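Local structure of Wss1p (Saccharomyces cerevisiae FostersO, 5XBN) at residues Y57-E61 with N62-V66; C108-G111 with T112-E116; H115-T118 with H119-F122; G123-K127 with K128-K132; I137-Q140 with W141-E144. The protein is a zinc-dependent metalloendopeptidase that acts selectively on DNA-binding proteins and takes part in the repair of toxic DNA-protein cross-links. One frame throughout, in Å; residues are numbered along the deposited sequence.

How the interactions relate
All five contacts are local, and their chemistry follows their place in the WLM domain. Interactions 2 and 3 share H115 and E116 on helix 106-118; the first is regular helix, one flank of it buried, the second the C-terminal turn of that helix and the chain after it, where two zinc ligands gather. Interaction 4 brings the third ligand from a surface turn at the start of helix 127-145, where capping and charge dominate. Interaction 5, further along that helix, mixes a buried amide with charged groups. Interaction 1 closes helix 56-62 and touches each of the others: L58 meets L114, F64 meets L121, N62 is hydrogen-bonded to K132, and E61 bridges to R139.

Interaction 1. Residues Y57-E61 with N62-V66; sequences YLMKE and NHFKV
The H63 imidazole has E61 O over the centre of one face, 4.0 Å above the ring plane, with K60 O approaching obliquely. N62 CB lies over a face of the F64 ring, and M59 CA comes to that ring at a slant. The bend at chi3 (68°) in M59, present as selenomethionine, carries CE to 3.6 Å from V66 CG2. Its methyl also meets F64 CB. The backbone closes helix 56-62 with a Schellman motif: H63 takes a positive phi, F64 N donates to M59 O at 2.9 Å, and H63 N reaches K60 O at 3.3 Å from above the carbonyl plane. N62 folds its amide back so that ND2 donates to L58 O at 2.9 Å, almost straight at 163°, while N62 N reaches the same oxygen from the opposite face of its plane. On the other side of the amide, OD1 accepts from K132 NZ. A leucine in place of N62 would probably leave L58 O with one donor fewer and deprive K132 NZ of this acceptor. The carbonyls of L58, M59 and K60, lacking donors from a further helical turn, are thus satisfied locally, and the chain can turn into strand 66-72 while M59, F64 and V66 pack on L117.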
loop_
_atom_site.group_PDB
_atom_site.type_symbol
_atom_site.label_atom_id
_atom_site.label_comp_id
_atom_site.label_asym_id
_atom_site.label_seq_id
_atom_site.Cartn_x
_atom_site.Cartn_y
_atom_site.Cartn_z
ATOM N N TYR A 57 -5.212 4.707 10.271
ATOM C CA TYR A 57 -4.857 5.107 11.626
ATOM C C TYR A 57 -3.348 5.315 11.751
ATOM O O TYR A 57 -2.890 6.278 12.378
ATOM C CB TYR A 57 -5.338 4.041 12.618
ATOM C CG TYR A 57 -5.379 4.497 14.061
ATOM C CD1 TYR A 57 -4.261 4.376 14.878
ATOM C CD2 TYR A 57 -6.541 5.030 14.611
ATOM C CE1 TYR A 57 -4.294 4.775 16.208
ATOM C CE2 TYR A 57 -6.584 5.430 15.948
ATOM C CZ TYR A 57 -5.455 5.301 16.735
ATOM O OH TYR A 57 -5.473 5.687 18.060
ATOM N N LEU A 58 -2.588 4.402 11.152
ATOM C CA LEU A 58 -1.124 4.455 11.177
ATOM C C LEU A 58 -0.642 5.718 10.470
ATOM O O LEU A 58 0.254 6.413 10.945
ATOM C CB LEU A 58 -0.531 3.201 10.516
ATOM C CG LEU A 58 0.998 3.039 10.520
ATOM C CD1 LEU A 58 1.509 2.773 11.918
ATOM C CD2 LEU A 58 1.423 1.933 9.583
HETATM N N MSE A 59 -1.251 6.027 9.331
HETATM C CA MSE A 59 -0.878 7.240 8.627
HETATM C C MSE A 59 -1.197 8.476 9.468
HETATM O O MSE A 59 -0.413 9.422 9.483
HETATM C CB MSE A 59 -1.567 7.312 7.264
HETATM C CG MSE A 59 -1.006 6.274 6.295
HETATM SE SE MSE A 59 -1.791 6.379 4.510
HETATM C CE MSE A 59 -1.068 8.111 3.941
ATOM N N LYS A 60 -2.323 8.476 10.178
ATOM C CA LYS A 60 -2.630 9.622 11.040
ATOM C C LYS A 60 -1.568 9.776 12.134
ATOM O O LYS A 60 -1.081 10.896 12.389
ATOM C CB LYS A 60 -4.018 9.498 11.664
ATOM C CG LYS A 60 -4.338 10.656 12.608
ATOM C CD LYS A 60 -5.777 10.638 13.072
ATOM C CE LYS A 60 -6.282 12.057 13.313
ATOM N NZ LYS A 60 -6.216 12.883 12.070
ATOM N N GLU A 61 -1.190 8.655 12.744
ATOM C CA GLU A 61 -0.192 8.645 13.824
ATOM C C GLU A 61 1.165 9.160 13.368
ATOM O O GLU A 61 1.900 9.790 14.145
ATOM C CB GLU A 61 -0.009 7.229 14.385
ATOM C CG GLU A 61 -1.077 6.766 15.337
ATOM C CD GLU A 61 -0.692 5.477 16.050
ATOM O OE1 GLU A 61 0.253 4.783 15.600
ATOM O OE2 GLU A 61 -1.329 5.163 17.070
ATOM N N ASN A 62 1.516 8.870 12.117
ATOM C CA ASN A 62 2.826 9.232 11.602
ATOM C C ASN A 62 2.829 10.486 10.724
ATOM O O ASN A 62 3.861 10.847 10.158
ATOM C CB ASN A 62 3.418 8.050 10.832
ATOM C CG ASN A 62 3.821 6.922 11.749
ATOM O OD1 ASN A 62 4.915 6.942 12.305
ATOM N ND2 ASN A 62 2.932 5.940 11.940
ATOM N N HIS A 63 1.677 11.138 10.627
ATOM C CA HIS A 63 1.517 12.333 9.794
ATOM C C HIS A 63 1.867 12.071 8.334
ATOM O O HIS A 63 2.381 12.953 7.648
ATOM C CB HIS A 63 2.372 13.485 10.342
ATOM C CG HIS A 63 2.303 13.616 11.832
ATOM N ND1 HIS A 63 1.115 13.805 12.506
ATOM C CD2 HIS A 63 3.270 13.574 12.779
ATOM C CE1 HIS A 63 1.352 13.873 13.804
ATOM N NE2 HIS A 63 2.653 13.739 13.997
ATOM N N PHE A 64 1.566 10.862 7.855
ATOM C CA PHE A 64 1.794 10.498 6.467
ATOM C C PHE A 64 0.650 10.980 5.595
ATOM O O PHE A 64 -0.523 10.851 5.974
ATOM C CB PHE A 64 1.908 8.979 6.292
ATOM C CG PHE A 64 3.163 8.366 6.862
ATOM C CD1 PHE A 64 4.337 9.098 7.006
ATOM C CD2 PHE A 64 3.164 7.023 7.232
ATOM C CE1 PHE A 64 5.480 8.494 7.522
ATOM C CE2 PHE A 64 4.297 6.422 7.738
ATOM C CZ PHE A 64 5.455 7.152 7.883
ATOM N N LYS A 65 1.000 11.500 4.421
ATOM C CA LYS A 65 0.021 11.860 3.381
ATOM C C LYS A 65 0.420 11.219 2.061
ATOM O O LYS A 65 1.603 11.162 1.743
ATOM C CB LYS A 65 -0.061 13.378 3.205
ATOM C CG LYS A 65 -0.601 14.127 4.421
ATOM C CD LYS A 65 -2.087 13.852 4.629
ATOM C CE LYS A 65 -2.649 14.715 5.755
ATOM N NZ LYS A 65 -4.114 14.499 5.925
ATOM N N VAL A 66 -0.567 10.734 1.307
ATOM C CA VAL A 66 -0.342 10.211 -0.048
ATOM C C VAL A 66 -1.371 10.843 -0.984
ATOM O O VAL A 66 -2.539 10.925 -0.637
ATOM C CB VAL A 66 -0.455 8.673 -0.113
ATOM C CG1 VAL A 66 -0.386 8.168 -1.570
ATOM C CG2 VAL A 66 0.641 8.016 0.722
HETATM O O HOH W 1 -1.458 12.311 8.184
HETATM O O HOH W 2 3.399 4.710 14.413
#

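Interaction 2. Residues C108-G111 with T112-E116; sequences CIMG and TMLHE. With ZN (zinc ion), chain B.
T112 sits one turn on from C108, and its N donates to C108 O at 3.1 Å. A water 2.6 Å from T112 OG1 also gives C108 O a weak bond, joining hydroxyl and carbonyl across the helix surface. M113, a selenomethionine like M110, continues the pattern with N to I109 O at 2.8 Å, and its CB lies 4.3 Å from M110 SE. L114 closes the next turn, its N bonded to M110 O. Its CG also stands 3.3 Å from that oxygen and packs against M110 SE, which reaches it because the selenomethionine chain bends at both chi2 (59°) and chi3 (50°). H115 N bonds G111 O, while its side chain leaves the helix: with CG anti to the backbone N (chi1 -180°), the imidazole swings outward and NE2 binds zinc at 2.0 Å. E116, probably the active-site glutamate, comes next, its N bonded to T112 O within the same helix. Helix 106-118 is central to the fold: I109 and M110 pack on I51 of helix 41-54, I109 and T112 on L92 of strand 89-96, and L114 on L133 and I137 of helix 127-145.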
loop_
_atom_site.group_PDB
_atom_site.type_symbol
_atom_site.label_atom_id
_atom_site.label_comp_id
_atom_site.label_asym_id
_atom_site.label_seq_id
_atom_site.Cartn_x
_atom_site.Cartn_y
_atom_site.Cartn_z
ATOM N N CYS A 108 0.816 -9.716 2.163
ATOM C CA CYS A 108 1.924 -9.371 1.276
ATOM C C CYS A 108 1.806 -7.944 0.767
ATOM O O CYS A 108 2.770 -7.183 0.799
ATOM C CB CYS A 108 1.981 -10.325 0.081
ATOM S SG CYS A 108 2.557 -11.991 0.486
ATOM N N ILE A 109 0.618 -7.594 0.287
ATOM C CA ILE A 109 0.361 -6.240 -0.187
ATOM C C ILE A 109 0.520 -5.217 0.943
ATOM O O ILE A 109 1.112 -4.165 0.741
ATOM C CB ILE A 109 -1.040 -6.122 -0.808
ATOM C CG1 ILE A 109 -1.180 -7.130 -1.954
ATOM C CG2 ILE A 109 -1.273 -4.703 -1.325
ATOM C CD1 ILE A 109 -2.590 -7.241 -2.506
HETATM N N MSE A 110 0.007 -5.517 2.133
HETATM C CA MSE A 110 0.144 -4.581 3.250
HETATM C C MSE A 110 1.614 -4.376 3.594
HETATM O O MSE A 110 2.026 -3.277 3.976
HETATM C CB MSE A 110 -0.607 -5.066 4.489
HETATM C CG MSE A 110 -0.438 -4.150 5.718
HETATM SE SE MSE A 110 -1.044 -2.319 5.410
HETATM C CE MSE A 110 -2.770 -2.912 4.688
ATOM N N GLY A 111 2.400 -5.442 3.454
ATOM C CA GLY A 111 3.815 -5.360 3.761
ATOM C C GLY A 111 4.496 -4.407 2.813
ATOM O O GLY A 111 5.322 -3.590 3.216
ATOM N N THR A 112 4.131 -4.505 1.541
ATOM C CA THR A 112 4.652 -3.594 0.531
ATOM C C THR A 112 4.156 -2.170 0.750
ATOM O O THR A 112 4.908 -1.198 0.576
ATOM C CB THR A 112 4.270 -4.079 -0.866
ATOM O OG1 THR A 112 4.930 -5.323 -1.104
ATOM C CG2 THR A 112 4.696 -3.062 -1.927
HETATM N N MSE A 113 2.895 -2.031 1.148
HETATM C CA MSE A 113 2.375 -0.707 1.452
HETATM C C MSE A 113 3.199 -0.025 2.542
HETATM O O MSE A 113 3.551 1.148 2.413
HETATM C CB MSE A 113 0.910 -0.771 1.879
HETATM C CG MSE A 113 0.299 0.587 2.216
HETATM SE SE MSE A 113 0.239 1.830 0.682
HETATM C CE MSE A 113 -0.688 3.320 1.529
ATOM N N LEU A 114 3.522 -0.754 3.608
ATOM C CA LEU A 114 4.282 -0.162 4.699
ATOM C C LEU A 114 5.720 0.157 4.276
ATOM O O LEU A 114 6.285 1.167 4.700
ATOM C CB LEU A 114 4.272 -1.078 5.921
ATOM C CG LEU A 114 2.876 -1.345 6.515
ATOM C CD1 LEU A 114 2.961 -2.271 7.720
ATOM C CD2 LEU A 114 2.174 -0.065 6.888
ATOM N N HIS A 115 6.305 -0.705 3.448
ATOM C CA HIS A 115 7.604 -0.426 2.845
ATOM C C HIS A 115 7.563 0.901 2.102
ATOM O O HIS A 115 8.434 1.757 2.260
ATOM C CB HIS A 115 8.001 -1.557 1.878
ATOM C CG HIS A 115 9.332 -1.360 1.206
ATOM N ND1 HIS A 115 10.405 -2.204 1.425
ATOM C CD2 HIS A 115 9.760 -0.436 0.311
ATOM C CE1 HIS A 115 11.434 -1.801 0.702
ATOM N NE2 HIS A 115 11.070 -0.732 0.010
ATOM N N GLU A 116 6.550 1.080 1.267
ATOM C CA GLU A 116 6.497 2.306 0.479
ATOM C C GLU A 116 6.175 3.541 1.307
ATOM O O GLU A 116 6.669 4.611 0.997
ATOM C CB GLU A 116 5.485 2.173 -0.663
ATOM C CG GLU A 116 5.808 1.003 -1.599
ATOM C CD GLU A 116 7.193 1.080 -2.201
ATOM O OE1 GLU A 116 7.741 2.191 -2.339
ATOM O OE2 GLU A 116 7.736 0.023 -2.563
HETATM ZN ZN ZN B . 12.266 0.426 -1.039
HETATM O O HOH W 3 3.635 -7.274 -2.186
HETATM O O HOH W 4 12.472 0.042 -2.953
#

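Interaction 3. Residues H115-T118 with H119-F122; sequences HELT and HNLF. With ZN (zinc ion), chain B.
H119 NE2 and H115 NE2 lie 3.2 Å apart because both bind the same zinc ion; neither donates to the other. Zinc thus uses one nitrogen of the H119 ring, at 2.1 Å, and the remaining nitrogen is satisfied within the loop, since ND1 donates to F122 O at 2.8 Å, in the plane of that carbonyl. Held at both nitrogens, the imidazole is fixed in rotation, its plane 67° from that of H115. At the H119 ring edge, near its plane, E116 OE1 comes to 3.5 Å from CD2. These three residues form the HExxH signature of zinc metallopeptidases, in which two histidines one helical turn apart hold the metal and the intervening glutamate, here E116, is probably the active-site residue; H125 and a water complete the zinc shell. The carbonyls of the last turn take what donors follow. T118 O is gripped twice: F122 N lies in its carbonyl plane at 3.0 Å, while L121 N comes from above it. L117 O takes N120 N at 2.9 Å, also from above its carbonyl plane. H119 N has weaker support, with long or bent bonds to H115 O and E116 O. Two side chains find partners outside these residues: T118 OG1 is hydrogen-bonded to L114 O one turn back, and N120 OD1 accepts from N83 ND2.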
loop_
_atom_site.group_PDB
_atom_site.type_symbol
_atom_site.label_atom_id
_atom_site.label_comp_id
_atom_site.label_asym_id
_atom_site.label_seq_id
_atom_site.Cartn_x
_atom_site.Cartn_y
_atom_site.Cartn_z
ATOM N N HIS A 115 6.305 -0.705 3.448
ATOM C CA HIS A 115 7.604 -0.426 2.845
ATOM C C HIS A 115 7.563 0.901 2.102
ATOM O O HIS A 115 8.434 1.757 2.260
ATOM C CB HIS A 115 8.001 -1.557 1.878
ATOM C CG HIS A 115 9.332 -1.360 1.206
ATOM N ND1 HIS A 115 10.405 -2.204 1.425
ATOM C CD2 HIS A 115 9.760 -0.436 0.311
ATOM C CE1 HIS A 115 11.434 -1.801 0.702
ATOM N NE2 HIS A 115 11.070 -0.732 0.010
ATOM N N GLU A 116 6.550 1.080 1.267
ATOM C CA GLU A 116 6.497 2.306 0.479
ATOM C C GLU A 116 6.175 3.541 1.307
ATOM O O GLU A 116 6.669 4.611 0.997
ATOM C CB GLU A 116 5.485 2.173 -0.663
ATOM C CG GLU A 116 5.808 1.003 -1.599
ATOM C CD GLU A 116 7.193 1.080 -2.201
ATOM O OE1 GLU A 116 7.741 2.191 -2.339
ATOM O OE2 GLU A 116 7.736 0.023 -2.563
ATOM N N LEU A 117 5.351 3.401 2.349
ATOM C CA LEU A 117 5.109 4.526 3.256
ATOM C C LEU A 117 6.400 4.963 3.937
ATOM O O LEU A 117 6.612 6.139 4.183
ATOM C CB LEU A 117 4.061 4.167 4.315
ATOM C CG LEU A 117 2.625 4.182 3.776
ATOM C CD1 LEU A 117 1.681 3.599 4.822
ATOM C CD2 LEU A 117 2.222 5.621 3.393
ATOM N N THR A 118 7.261 4.007 4.248
ATOM C CA THR A 118 8.533 4.334 4.890
ATOM C C THR A 118 9.350 5.271 3.990
ATOM O O THR A 118 10.046 6.148 4.481
ATOM C CB THR A 118 9.329 3.049 5.218
ATOM O OG1 THR A 118 8.533 2.198 6.060
ATOM C CG2 THR A 118 10.623 3.367 5.939
ATOM N N HIS A 119 9.211 5.106 2.674
ATOM C CA HIS A 119 9.892 5.967 1.703
ATOM C C HIS A 119 9.331 7.398 1.632
ATOM O O HIS A 119 9.919 8.256 0.968
ATOM C CB HIS A 119 9.836 5.338 0.299
ATOM C CG HIS A 119 10.804 4.211 0.090
ATOM N ND1 HIS A 119 12.133 4.292 0.456
ATOM C CD2 HIS A 119 10.638 2.982 -0.451
ATOM C CE1 HIS A 119 12.739 3.158 0.149
ATOM N NE2 HIS A 119 11.857 2.347 -0.411
ATOM N N ASN A 120 8.207 7.668 2.292
ATOM C CA ASN A 120 7.787 9.068 2.487
ATOM C C ASN A 120 8.837 9.825 3.284
ATOM O O ASN A 120 8.999 11.044 3.131
ATOM C CB ASN A 120 6.437 9.161 3.220
ATOM C CG ASN A 120 5.249 8.977 2.295
ATOM O OD1 ASN A 120 5.346 8.302 1.258
ATOM N ND2 ASN A 120 4.116 9.575 2.664
ATOM N N LEU A 121 9.555 9.095 4.138
ATOM C CA LEU A 121 10.553 9.694 5.028
ATOM C C LEU A 121 11.984 9.409 4.608
ATOM O O LEU A 121 12.846 10.291 4.674
ATOM C CB LEU A 121 10.380 9.188 6.460
ATOM C CG LEU A 121 9.135 9.601 7.238
ATOM C CD1 LEU A 121 9.075 8.843 8.562
ATOM C CD2 LEU A 121 9.146 11.092 7.480
ATOM N N PHE A 122 12.243 8.168 4.221
ATOM C CA PHE A 122 13.607 7.707 4.013
ATOM C C PHE A 122 13.786 7.073 2.648
ATOM O O PHE A 122 13.064 6.141 2.279
ATOM C CB PHE A 122 14.001 6.725 5.118
ATOM C CG PHE A 122 13.832 7.279 6.497
ATOM C CD1 PHE A 122 14.497 8.430 6.870
ATOM C CD2 PHE A 122 13.027 6.646 7.425
ATOM C CE1 PHE A 122 14.348 8.960 8.139
ATOM C CE2 PHE A 122 12.884 7.164 8.706
ATOM C CZ PHE A 122 13.545 8.327 9.057
HETATM ZN ZN ZN B . 12.266 0.426 -1.039
HETATM O O HOH W 4 12.472 0.042 -2.953
#

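Interaction 4. Residues G123-K127 with K128-K132; sequences GPHDK and KFYNK. With ZN (zinc ion), chain B.
K127 O accepts from N131 N at 2.9 Å, the shortest backbone bond of this first helical turn. Before it stands D126 at the N-cap: its OD1 takes F129 N at 3.2 Å, a capping bond made possible by CG lying between the backbone N and the carbonyl carbon (chi1 54°). OD2 turns to the K128 chain, making a salt bridge with NZ at 3.5 Å and lying 3.1 Å from CE. With an alanine here, the first turn is likely to lose its side-chain cap at F129 N, and K128 NZ this carboxylate. One residue earlier, H125 gives NE2 to zinc at 2.0 Å and points its CD2 edge into the face of F129, an edge-to-face pair with planes at 69°. The Y130 ring lies beside the turn, CE2 3.4 Å from H125 O. The F129 ring also meets H115 and H119, so the start of helix 127-145 backs the metal site against the end of helix 106-118.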
loop_
_atom_site.group_PDB
_atom_site.type_symbol
_atom_site.label_atom_id
_atom_site.label_comp_id
_atom_site.label_asym_id
_atom_site.label_seq_id
_atom_site.Cartn_x
_atom_site.Cartn_y
_atom_site.Cartn_z
ATOM N N GLY A 123 14.763 7.577 1.898
ATOM C CA GLY A 123 15.014 7.081 0.558
ATOM C C GLY A 123 15.807 5.798 0.503
ATOM O O GLY A 123 15.286 4.768 0.079
ATOM N N PRO A 124 17.088 5.847 0.916
ATOM C CA PRO A 124 17.960 4.670 0.840
ATOM C C PRO A 124 17.506 3.545 1.770
ATOM O O PRO A 124 16.875 3.831 2.792
ATOM C CB PRO A 124 19.329 5.210 1.277
ATOM C CG PRO A 124 19.231 6.694 1.174
ATOM C CD PRO A 124 17.797 7.028 1.435
ATOM N N HIS A 125 17.796 2.298 1.406
ATOM C CA HIS A 125 17.479 1.162 2.278
ATOM C C HIS A 125 18.602 0.993 3.290
ATOM O O HIS A 125 19.392 0.052 3.206
ATOM C CB HIS A 125 17.280 -0.128 1.475
ATOM C CG HIS A 125 16.086 -0.106 0.565
ATOM N ND1 HIS A 125 16.123 -0.596 -0.723
ATOM C CD2 HIS A 125 14.821 0.337 0.760
ATOM C CE1 HIS A 125 14.936 -0.447 -1.287
ATOM N NE2 HIS A 125 14.127 0.109 -0.405
ATOM N N ASP A 126 18.677 1.925 4.229
ATOM C CA ASP A 126 19.711 1.886 5.257
ATOM C C ASP A 126 19.094 1.582 6.605
ATOM O O ASP A 126 17.962 1.109 6.680
ATOM C CB ASP A 126 20.495 3.202 5.311
ATOM C CG ASP A 126 19.607 4.433 5.466
ATOM O OD1 ASP A 126 18.430 4.317 5.876
ATOM O OD2 ASP A 126 20.114 5.542 5.188
ATOM N N LYS A 127 19.835 1.849 7.671
ATOM C CA LYS A 127 19.349 1.509 9.003
ATOM C C LYS A 127 18.115 2.305 9.383
ATOM O O LYS A 127 17.198 1.753 9.983
ATOM C CB LYS A 127 20.447 1.717 10.044
ATOM C CG LYS A 127 21.451 0.594 10.039
ATOM C CD LYS A 127 22.450 0.774 11.152
ATOM C CE LYS A 127 23.455 -0.358 11.177
ATOM N NZ LYS A 127 24.345 -0.195 12.359
ATOM N N LYS A 128 18.095 3.590 9.028
ATOM C CA LYS A 128 16.934 4.449 9.272
ATOM C C LYS A 128 15.678 3.854 8.654
ATOM O O LYS A 128 14.618 3.790 9.293
ATOM C CB LYS A 128 17.161 5.845 8.685
ATOM C CG LYS A 128 18.183 6.685 9.399
ATOM C CD LYS A 128 18.471 7.962 8.607
ATOM C CE LYS A 128 19.020 7.626 7.229
ATOM N NZ LYS A 128 19.753 8.752 6.586
ATOM N N PHE A 129 15.813 3.435 7.401
ATOM C CA PHE A 129 14.695 2.861 6.668
ATOM C C PHE A 129 14.183 1.600 7.356
ATOM O O PHE A 129 12.998 1.478 7.647
ATOM C CB PHE A 129 15.091 2.524 5.221
ATOM C CG PHE A 129 13.994 1.832 4.456
ATOM C CD1 PHE A 129 13.868 0.443 4.492
ATOM C CD2 PHE A 129 13.069 2.562 3.729
ATOM C CE1 PHE A 129 12.848 -0.199 3.825
ATOM C CE2 PHE A 129 12.034 1.915 3.061
ATOM C CZ PHE A 129 11.928 0.537 3.107
ATOM N N TYR A 130 15.078 0.644 7.589
ATOM C CA TYR A 130 14.644 -0.647 8.106
ATOM C C TYR A 130 14.111 -0.528 9.532
ATOM O O TYR A 130 13.171 -1.228 9.921
ATOM C CB TYR A 130 15.789 -1.647 8.046
ATOM C CG TYR A 130 16.048 -2.172 6.659
ATOM C CD1 TYR A 130 15.134 -3.005 6.034
ATOM C CD2 TYR A 130 17.205 -1.826 5.964
ATOM C CE1 TYR A 130 15.361 -3.486 4.768
ATOM C CE2 TYR A 130 17.444 -2.311 4.691
ATOM C CZ TYR A 130 16.516 -3.136 4.099
ATOM O OH TYR A 130 16.724 -3.634 2.830
ATOM N N ASN A 131 14.706 0.362 10.312
ATOM C CA ASN A 131 14.233 0.582 11.671
ATOM C C ASN A 131 12.804 1.092 11.676
ATOM O O ASN A 131 11.943 0.600 12.401
ATOM C CB ASN A 131 15.116 1.586 12.413
ATOM C CG ASN A 131 14.577 1.885 13.787
ATOM O OD1 ASN A 131 14.538 1.006 14.641
ATOM N ND2 ASN A 131 14.097 3.098 13.991
ATOM N N LYS A 132 12.556 2.090 10.840
ATOM C CA LYS A 132 11.226 2.663 10.729
ATOM C C LYS A 132 10.213 1.643 10.201
ATOM O O LYS A 132 9.097 1.546 10.722
ATOM C CB LYS A 132 11.269 3.892 9.817
ATOM C CG LYS A 132 9.915 4.553 9.619
ATOM C CD LYS A 132 9.427 5.161 10.904
ATOM C CE LYS A 132 8.020 5.685 10.763
ATOM N NZ LYS A 132 7.639 6.365 12.036
HETATM ZN ZN ZN B . 12.266 0.426 -1.039
HETATM O O HOH W 4 12.472 0.042 -2.953
#

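Interaction 5. Residues I137-Q140 with W141-E144; sequences IGRQ and WVIE
Q140 NE2 donates to E144 OE2 at 2.9 Å, nearly straight at 169°, using the anti lone pair of the carboxylate oxygen. The acceptor lies in the amide plane, yet the two flat groups are turned 72° apart. Q140 reaches it by bending at chi2 (63°), its CG anti to the backbone N. On another side of the helix, the R139 guanidinium lays one face over I143 CG1, offset toward its rim, with NE 3.8 Å from that carbon, while NH1 passes V142 CG1 at 3.7 Å. Beneath these side chains the backbone sets the spacing: I143 N bonds R139 O at 2.9 Å and E144 N bonds Q140 O. Partners elsewhere then fix the polar ends. Q140 NE2 also donates to K54 O, and R139 NH2 makes a salt bridge with E61 OE2 of helix 56-62. Side-chain pairs four residues apart are characteristic of alpha-helices, and here they lie on helix 127-145, which packs Q140 against L114 of the zinc-binding helix.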
loop_
_atom_site.group_PDB
_atom_site.type_symbol
_atom_site.label_atom_id
_atom_site.label_comp_id
_atom_site.label_asym_id
_atom_site.label_seq_id
_atom_site.Cartn_x
_atom_site.Cartn_y
_atom_site.Cartn_z
ATOM N N ILE A 137 5.451 -1.943 10.740
ATOM C CA ILE A 137 4.906 -3.295 10.634
ATOM C C ILE A 137 4.378 -3.748 11.985
ATOM O O ILE A 137 3.274 -4.284 12.076
ATOM C CB ILE A 137 5.969 -4.288 10.119
ATOM C CG1 ILE A 137 6.235 -4.021 8.638
ATOM C CG2 ILE A 137 5.533 -5.755 10.336
ATOM C CD1 ILE A 137 7.471 -4.729 8.106
ATOM N N GLY A 138 5.155 -3.505 13.032
ATOM C CA GLY A 138 4.745 -3.873 14.378
ATOM C C GLY A 138 3.479 -3.162 14.815
ATOM O O GLY A 138 2.537 -3.772 15.343
ATOM N N ARG A 139 3.446 -1.860 14.574
ATOM C CA ARG A 139 2.337 -1.041 15.018
ATOM C C ARG A 139 1.074 -1.346 14.220
ATOM O O ARG A 139 -0.019 -1.382 14.787
ATOM C CB ARG A 139 2.706 0.432 14.896
ATOM C CG ARG A 139 1.610 1.378 15.267
ATOM C CD ARG A 139 1.114 1.143 16.670
ATOM N NE ARG A 139 0.125 2.150 17.010
ATOM C CZ ARG A 139 -0.756 2.030 17.989
ATOM N NH1 ARG A 139 -0.767 0.935 18.742
ATOM N NH2 ARG A 139 -1.631 3.001 18.205
ATOM N N GLN A 140 1.224 -1.588 12.920
ATOM C CA GLN A 140 0.058 -1.849 12.076
ATOM C C GLN A 140 -0.681 -3.095 12.563
ATOM O O GLN A 140 -1.916 -3.139 12.557
ATOM C CB GLN A 140 0.455 -2.010 10.608
ATOM C CG GLN A 140 -0.722 -2.368 9.695
ATOM C CD GLN A 140 -1.794 -1.280 9.636
ATOM O OE1 GLN A 140 -1.544 -0.112 9.956
ATOM N NE2 GLN A 140 -2.999 -1.666 9.223
ATOM N N TRP A 141 0.066 -4.107 12.995
ATOM C CA TRP A 141 -0.579 -5.317 13.507
ATOM C C TRP A 141 -1.455 -5.010 14.706
ATOM O O TRP A 141 -2.590 -5.484 14.787
ATOM C CB TRP A 141 0.446 -6.379 13.910
ATOM C CG TRP A 141 -0.195 -7.522 14.684
ATOM C CD1 TRP A 141 -0.305 -7.643 16.042
ATOM C CD2 TRP A 141 -0.828 -8.676 14.129
ATOM N NE1 TRP A 141 -0.961 -8.808 16.365
ATOM C CE2 TRP A 141 -1.288 -9.463 15.210
ATOM C CE3 TRP A 141 -1.035 -9.129 12.826
ATOM C CZ2 TRP A 141 -1.954 -10.672 15.022
ATOM C CZ3 TRP A 141 -1.699 -10.339 12.640
ATOM C CH2 TRP A 141 -2.145 -11.095 13.736
ATOM N N VAL A 142 -0.919 -4.237 15.649
ATOM C CA VAL A 142 -1.645 -3.907 16.870
ATOM C C VAL A 142 -2.880 -3.090 16.544
ATOM O O VAL A 142 -3.939 -3.289 17.130
ATOM C CB VAL A 142 -0.769 -3.114 17.875
ATOM C CG1 VAL A 142 -1.593 -2.654 19.074
ATOM C CG2 VAL A 142 0.426 -3.950 18.324
ATOM N N ILE A 143 -2.729 -2.146 15.620
ATOM C CA ILE A 143 -3.872 -1.354 15.172
ATOM C C ILE A 143 -5.004 -2.232 14.637
ATOM O O ILE A 143 -6.172 -2.013 14.946
ATOM C CB ILE A 143 -3.448 -0.348 14.082
ATOM C CG1 ILE A 143 -2.602 0.764 14.710
ATOM C CG2 ILE A 143 -4.666 0.223 13.381
ATOM C CD1 ILE A 143 -1.887 1.688 13.686
ATOM N N GLU A 144 -4.649 -3.223 13.834
ATOM C CA GLU A 144 -5.650 -4.108 13.237
ATOM C C GLU A 144 -6.274 -4.996 14.300
ATOM O O GLU A 144 -7.490 -5.191 14.324
ATOM C CB GLU A 144 -5.040 -4.956 12.127
ATOM C CG GLU A 144 -4.626 -4.140 10.897
ATOM C CD GLU A 144 -4.089 -5.016 9.771
ATOM O OE1 GLU A 144 -4.339 -6.244 9.807
ATOM O OE2 GLU A 144 -3.410 -4.489 8.856
#